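Local coordinates for extracellular solute-binding protein family 1 (Pseudothermotoga lettingae, PDB 5CI5), which binds alpha-D-tagatopyranose and probably delivers this or a related sugar to an ABC transporter for uptake, at residues A[192-197]-A[295-300]. Sequence-based numbering, arbitrary orientation.
Sequences TTLGYM and ASVLGG. With T6T (alpha-D-tagatopyranose), chain C.
V297 sends its two methyl groups to two different residues one helical turn apart: CG1 meets CD2 of L194 at 3.7 Å, and CG2 comes 4.1 Å from CB of M197. With V297 CG1 anti to its own backbone N (chi1 178°), the fork opens toward helix 190-202, one prong for each partner. L194 and V297 meet at a slant, branch end against branch end. In L194 the fork is split between two tasks: CD2 takes the valine, while CD1 turns to the sugar and lies 3.9 Å from O5 of the tagatopyranose. M197, a selenomethionine, touches V297 with the root of its side chain, and a bend at chi3 turns its CE back toward the valine, 4.3 Å from V297 CG1. All three residues are buried, and the contact is wholly apolar.

Beyond V297 the backbone runs on into the sugar site, where the N-H of G300 points almost straight at O4 of the ligand (N to O4 3.0 Å, 171° at the hydrogen). G299, with no side chain, brings its CA to 3.4 Å from the same O4, and G300 has a positive phi (141°) in a region open to glycine. The pocket is that of a family 1 solute-binding protein, with D85, D137 and W301 among the other residues hydrogen-bonded to the sugar. V297 also packs on M198 of helix 190-202, whose face toward helix 376-391 carries T193. Strand 298-304 pairs antiparallel with strands 81-85 and 128-138.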
ATOM      1  N   THR A 192      -8.442   4.679  -1.709  1.00  6.68           N
ATOM      2  CA  THR A 192      -9.292   5.156  -2.788  1.00  7.66           C
ATOM      3  C   THR A 192      -8.474   5.720  -3.964  1.00  6.77           C
ATOM      4  O   THR A 192      -8.749   5.442  -5.134  1.00  7.33           O
ATOM      5  CB  THR A 192     -10.270   6.186  -2.227  1.00  9.93           C
ATOM      6  OG1 THR A 192     -11.072   5.520  -1.244  1.00  8.29           O
ATOM      7  CG2 THR A 192     -11.162   6.802  -3.341  1.00 11.62           C
ATOM      8  N   THR A 193      -7.407   6.439  -3.656  1.00  5.54           N
ATOM      9  CA  THR A 193      -6.482   6.874  -4.684  1.00  7.60           C
ATOM     10  C   THR A 193      -5.830   5.698  -5.364  1.00 11.38           C
ATOM     11  O   THR A 193      -5.692   5.678  -6.581  1.00  7.67           O
ATOM     12  CB  THR A 193      -5.401   7.773  -4.106  1.00 10.94           C
ATOM     13  OG1 THR A 193      -6.067   8.909  -3.569  1.00 10.91           O
ATOM     14  CG2 THR A 193      -4.375   8.233  -5.181  1.00  8.53           C
ATOM     15  N   LEU A 194      -5.393   4.731  -4.572  1.00  6.66           N
ATOM     16  CA  LEU A 194      -4.744   3.562  -5.135  1.00  6.80           C
ATOM     17  C   LEU A 194      -5.691   2.785  -6.019  1.00  7.82           C
ATOM     18  O   LEU A 194      -5.289   2.296  -7.083  1.00  7.50           O
ATOM     19  CB  LEU A 194      -4.181   2.674  -4.012  1.00  5.20           C
ATOM     20  CG  LEU A 194      -2.979   3.252  -3.262  1.00  5.53           C
ATOM     21  CD1 LEU A 194      -2.812   2.558  -1.932  1.00  8.76           C
ATOM     22  CD2 LEU A 194      -1.724   3.142  -4.098  1.00 10.62           C
ATOM     23  N   GLY A 195      -6.949   2.671  -5.603  1.00  6.48           N
ATOM     24  CA  GLY A 195      -7.964   2.004  -6.416  1.00  8.17           C
ATOM     25  C   GLY A 195      -8.136   2.714  -7.750  1.00  7.77           C
ATOM     26  O   GLY A 195      -8.099   2.103  -8.818  1.00  7.43           O
ATOM     27  N   TYR A 196      -8.329   4.026  -7.706  1.00  8.69           N
ATOM     28  CA  TYR A 196      -8.459   4.758  -8.938  1.00  5.92           C
ATOM     29  C   TYR A 196      -7.214   4.600  -9.834  1.00  7.43           C
ATOM     30  O   TYR A 196      -7.335   4.380 -11.047  1.00  7.72           O
ATOM     31  CB  TYR A 196      -8.736   6.244  -8.668  1.00  7.67           C
ATOM     32  CG  TYR A 196      -8.786   7.002  -9.969  1.00  6.03           C
ATOM     33  CD1 TYR A 196      -9.823   6.774 -10.887  1.00  7.81           C
ATOM     34  CD2 TYR A 196      -7.797   7.887 -10.304  1.00  5.07           C
ATOM     35  CE1 TYR A 196      -9.847   7.422 -12.105  1.00  8.84           C
ATOM     36  CE2 TYR A 196      -7.823   8.549 -11.515  1.00  8.07           C
ATOM     37  CZ  TYR A 196      -8.851   8.312 -12.395  1.00  7.39           C
ATOM     38  OH  TYR A 196      -8.857   8.973 -13.617  1.00 11.04           O
HETATM   39  N   MSE A 197      -6.020   4.701  -9.249  1.00  5.89           N
HETATM   40  CA  MSE A 197      -4.782   4.521 -10.003  1.00  9.72           C
HETATM   41  C   MSE A 197      -4.710   3.156 -10.662  1.00  7.23           C
HETATM   42  O   MSE A 197      -4.286   3.064 -11.816  1.00  8.39           O
HETATM   43  CB  MSE A 197      -3.550   4.717  -9.112  1.00  8.42           C
HETATM   44  CG  MSE A 197      -3.295   6.156  -8.764  1.00  7.20           C
HETATM   45 SE   MSE A 197      -1.724   6.368  -7.608  0.76 11.20          SE
HETATM   46  CE  MSE A 197      -0.348   5.814  -8.909  1.00 11.12           C
ATOM     47  N   ALA A 295      -1.630  -3.537 -15.158  1.00 10.09           N
ATOM     48  CA  ALA A 295      -1.203  -2.534 -14.182  1.00  8.19           C
ATOM     49  C   ALA A 295      -1.085  -3.087 -12.776  1.00  7.91           C
ATOM     50  O   ALA A 295      -1.871  -3.925 -12.346  1.00  8.59           O
ATOM     51  CB  ALA A 295      -2.179  -1.354 -14.179  1.00 10.97           C
ATOM     52  N   SER A 296      -0.121  -2.530 -12.065  1.00  8.85           N
ATOM     53  CA  SER A 296       0.017  -2.718 -10.642  1.00  8.57           C
ATOM     54  C   SER A 296       0.627  -1.442 -10.107  1.00 10.58           C
ATOM     55  O   SER A 296       1.296  -0.722 -10.850  1.00 12.95           O
ATOM     56  CB  SER A 296       0.883  -3.940 -10.322  1.00  9.18           C
ATOM     57  OG  SER A 296       1.032  -4.147  -8.922  1.00 10.41           O
ATOM     58  N   VAL A 297       0.364  -1.149  -8.840  1.00  7.37           N
ATOM     59  CA  VAL A 297       0.953  -0.005  -8.149  1.00  7.41           C
ATOM     60  C   VAL A 297       1.856  -0.519  -7.014  1.00  6.53           C
ATOM     61  O   VAL A 297       1.503  -1.470  -6.298  1.00  9.25           O
ATOM     62  CB  VAL A 297      -0.126   0.971  -7.572  1.00  8.22           C
ATOM     63  CG1 VAL A 297       0.506   2.129  -6.824  1.00  9.90           C
ATOM     64  CG2 VAL A 297      -1.014   1.497  -8.707  1.00  9.82           C
ATOM     65  N   LEU A 298       3.012   0.129  -6.880  1.00  6.90           N
ATOM     66  CA  LEU A 298       4.043  -0.178  -5.902  1.00  7.51           C
ATOM     67  C   LEU A 298       3.686   0.425  -4.537  1.00  8.39           C
ATOM     68  O   LEU A 298       3.184   1.563  -4.457  1.00  8.65           O
ATOM     69  CB  LEU A 298       5.363   0.413  -6.388  1.00 11.21           C
ATOM     70  CG  LEU A 298       6.625   0.239  -5.561  1.00 13.39           C
ATOM     71  CD1 LEU A 298       7.006  -1.234  -5.514  1.00 11.71           C
ATOM     72  CD2 LEU A 298       7.753   1.067  -6.186  1.00 11.48           C
ATOM     73  N   GLY A 299       3.973  -0.308  -3.470  1.00  7.98           N
ATOM     74  CA  GLY A 299       3.795   0.210  -2.127  1.00  5.31           C
ATOM     75  C   GLY A 299       4.769  -0.361  -1.112  1.00  6.32           C
ATOM     76  O   GLY A 299       5.687  -1.119  -1.437  1.00  9.93           O
ATOM     77  N   GLY A 300       4.560   0.039   0.145  1.00  8.72           N
ATOM     78  CA  GLY A 300       5.386  -0.420   1.241  1.00  8.10           C
ATOM     79  C   GLY A 300       5.671   0.684   2.244  1.00  6.60           C
ATOM     80  O   GLY A 300       5.042   1.765   2.201  1.00  7.25           O
TER
HETATM   81  O3  T6T C 501       1.017  -0.517   0.090  1.00  7.87           O
HETATM   82  C3  T6T C 501       1.170   0.004   1.406  1.00  7.35           C
HETATM   83  C4  T6T C 501       1.209   1.530   1.326  1.00  6.93           C
HETATM   84  O4  T6T C 501       2.225   1.946   0.404  1.00  7.46           O
HETATM   85  C5  T6T C 501      -0.155   2.012   0.884  1.00  6.51           C
HETATM   86  O5  T6T C 501      -0.175   3.438   0.803  1.00  8.17           O
HETATM   87  C6  T6T C 501      -1.231   1.502   1.837  1.00  6.41           C
HETATM   88  O6  T6T C 501      -1.206   0.076   1.845  1.00  8.35           O
HETATM   89  C2  T6T C 501       0.046  -0.474   2.268  1.00  5.91           C
HETATM   90  O2  T6T C 501       0.293  -0.097   3.628  1.00  7.34           O
HETATM   91  C1  T6T C 501      -0.095  -2.010   2.206  1.00  8.87           C
HETATM   92  O1  T6T C 501       1.065  -2.687   2.523  1.00  8.76           O